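Long-range contact in glycogen accumulation regulator GarA (PDB 6I2P), which probably regulates central metabolism and glycogen accumulation in Mycobacterium tuberculosis through its phosphothreonine-recognising FHA domain: residues L59-G64 / G141-V146. Numbering follows the deposited sequence.
With SO4 (sulfate ion), chain L.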
loop_
_atom_site.group_PDB
_atom_site.type_symbol
_atom_site.label_atom_id
_atom_site.label_comp_id
_atom_site.label_asym_id
_atom_site.label_seq_id
_atom_site.Cartn_x
_atom_site.Cartn_y
_atom_site.Cartn_z
ATOM N N LEU C 59 5.758 26.931 -3.563
ATOM C CA LEU C 59 5.052 25.677 -3.308
ATOM C C LEU C 59 5.324 25.320 -1.858
ATOM O O LEU C 59 6.483 25.242 -1.466
ATOM C CB LEU C 59 5.535 24.549 -4.232
ATOM C CG LEU C 59 5.185 24.656 -5.714
ATOM C CD1 LEU C 59 6.102 23.779 -6.530
ATOM C CD2 LEU C 59 3.716 24.291 -5.980
ATOM N N VAL C 60 4.273 25.169 -1.050
ATOM C CA VAL C 60 4.433 24.860 0.373
ATOM C C VAL C 60 3.822 23.501 0.678
ATOM O O VAL C 60 2.674 23.254 0.302
ATOM C CB VAL C 60 3.854 25.965 1.313
ATOM C CG1 VAL C 60 4.317 25.765 2.759
ATOM C CG2 VAL C 60 4.223 27.367 0.838
ATOM N N VAL C 61 4.564 22.637 1.402
ATOM C CA VAL C 61 4.051 21.336 1.834
ATOM C C VAL C 61 3.047 21.634 2.966
ATOM O O VAL C 61 3.409 22.243 3.976
ATOM C CB VAL C 61 5.160 20.334 2.261
ATOM C CG1 VAL C 61 4.583 18.938 2.478
ATOM C CG2 VAL C 61 6.290 20.283 1.240
ATOM N N LYS C 62 1.781 21.253 2.754
ATOM C CA LYS C 62 0.689 21.507 3.692
ATOM C C LYS C 62 0.683 20.585 4.917
ATOM O O LYS C 62 0.401 21.057 6.017
ATOM C CB LYS C 62 -0.659 21.446 2.959
ATOM C CG LYS C 62 -1.600 22.580 3.319
ATOM C CD LYS C 62 -3.018 22.317 2.835
ATOM C CE LYS C 62 -3.875 23.550 2.996
ATOM N NZ LYS C 62 -5.307 23.267 2.725
ATOM N N ARG C 63 0.973 19.282 4.736
ATOM C CA ARG C 63 0.953 18.307 5.835
ATOM C C ARG C 63 2.008 17.195 5.714
ATOM O O ARG C 63 2.677 17.075 4.689
ATOM C CB ARG C 63 -0.458 17.711 6.035
ATOM C CG ARG C 63 -1.036 16.978 4.825
ATOM C CD ARG C 63 -2.341 16.272 5.161
ATOM N NE ARG C 63 -3.450 17.216 5.278
ATOM C CZ ARG C 63 -4.731 16.875 5.364
ATOM N NH1 ARG C 63 -5.665 17.808 5.460
ATOM N NH2 ARG C 63 -5.088 15.596 5.345
ATOM N N GLY C 64 2.137 16.401 6.776
ATOM C CA GLY C 64 3.048 15.262 6.849
ATOM C C GLY C 64 4.398 15.567 7.469
ATOM O O GLY C 64 4.547 16.590 8.147
ATOM N N GLY C 141 2.654 12.264 -5.275
ATOM C CA GLY C 141 2.808 11.158 -4.340
ATOM C C GLY C 141 1.870 11.345 -3.169
ATOM O O GLY C 141 0.658 11.481 -3.355
ATOM N N LYS C 142 2.439 11.416 -1.964
ATOM C CA LYS C 142 1.709 11.674 -0.726
ATOM C C LYS C 142 1.904 13.146 -0.318
ATOM O O LYS C 142 1.448 13.544 0.753
ATOM C CB LYS C 142 2.161 10.724 0.405
ATOM C CG LYS C 142 1.774 9.265 0.216
ATOM C CD LYS C 142 2.218 8.442 1.420
ATOM C CE LYS C 142 3.250 7.393 1.075
ATOM N NZ LYS C 142 3.794 6.739 2.289
ATOM N N PHE C 143 2.590 13.949 -1.161
ATOM C CA PHE C 143 2.815 15.372 -0.892
ATOM C C PHE C 143 1.623 16.202 -1.334
ATOM O O PHE C 143 1.149 16.060 -2.457
ATOM C CB PHE C 143 4.084 15.895 -1.588
ATOM C CG PHE C 143 5.386 15.472 -0.957
ATOM C CD1 PHE C 143 6.036 14.317 -1.377
ATOM C CD2 PHE C 143 5.982 16.244 0.038
ATOM C CE1 PHE C 143 7.255 13.936 -0.808
ATOM C CE2 PHE C 143 7.197 15.854 0.619
ATOM C CZ PHE C 143 7.828 14.704 0.184
ATOM N N ARG C 144 1.141 17.065 -0.444
ATOM C CA ARG C 144 0.042 17.988 -0.699
ATOM C C ARG C 144 0.647 19.378 -0.640
ATOM O O ARG C 144 0.919 19.914 0.438
ATOM C CB ARG C 144 -1.104 17.784 0.306
ATOM C CG ARG C 144 -1.960 16.549 -0.008
ATOM C CD ARG C 144 -2.943 16.221 1.101
ATOM N NE ARG C 144 -3.881 17.319 1.353
ATOM C CZ ARG C 144 -5.193 17.172 1.503
ATOM N NH1 ARG C 144 -5.747 15.970 1.425
ATOM N NH2 ARG C 144 -5.961 18.227 1.737
ATOM N N LEU C 145 0.979 19.897 -1.813
ATOM C CA LEU C 145 1.621 21.195 -1.971
ATOM C C LEU C 145 0.589 22.254 -2.278
ATOM O O LEU C 145 -0.351 21.989 -3.022
ATOM C CB LEU C 145 2.667 21.162 -3.108
ATOM C CG LEU C 145 3.696 20.006 -3.099
ATOM C CD1 LEU C 145 4.129 19.655 -4.510
ATOM C CD2 LEU C 145 4.908 20.335 -2.233
ATOM N N VAL C 146 0.754 23.448 -1.702
ATOM C CA VAL C 146 -0.103 24.583 -2.012
ATOM C C VAL C 146 0.737 25.542 -2.854
ATOM O O VAL C 146 1.877 25.857 -2.492
ATOM C CB VAL C 146 -0.734 25.255 -0.764
ATOM C CG1 VAL C 146 -1.528 26.512 -1.134
ATOM C CG2 VAL C 146 -1.627 24.269 -0.030
HETATM S S SO4 L . 7.456 7.167 2.837
HETATM O O1 SO4 L . 6.248 6.959 3.642
HETATM O O2 SO4 L . 8.352 6.021 3.000
HETATM O O3 SO4 L . 7.091 7.311 1.427
HETATM O O4 SO4 L . 8.141 8.392 3.268
HETATM O O HOH W 1 1.848 16.745 2.158
#
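Val60 and Val146 form an antiparallel hydrogen-bonded pair, Val60 N to Val146 O at 2.9 Å and Val146 N to Val60 O at 2.8 Å, while Val61 faces Leu145 in the adjoining non-hydrogen-bonded pair. One further bond, Lys62 N to Arg144 O, is almost straight; beyond it the chains diverge, and a water bridges them, donating to Arg63 O and accepting from Arg144 N. The guanidinium groups of Arg63 and Arg144 stack face to face, planes 6° apart and centres 3.9 Å apart. Both arginine side chains bend at chi3 (75° and 60°), which turns the flat groups onto each other. The salt bridge of Arg63 NH1 with Asp29 probably offsets part of their like charge; Arg63 NH2 bonds the backbone of another protein chain and Arg144 NH2 donates to Ala28 O, with a long, weak ion pair to Glu137, whereas buried Arg144 NE has no partner. Beside this pair, the extended Lys62 side chain runs past Val146, Lys62 CD lying 3.7 Å from Val146 CG2, and its NZ reaches Glu137 in a salt bridge. On the other face, Val61 divides its branches: CG2 meets Leu145 CD2 at 3.7 Å, and CG1 touches the edge of the Phe143 ring at CD2. The contact thus pairs neighbouring inner strands 57-61 and 143-149 of the antiparallel sheet of the FHA beta-sandwich, with strand 70-73 flanking 57-61 and strand 137-140 flanking 143-149.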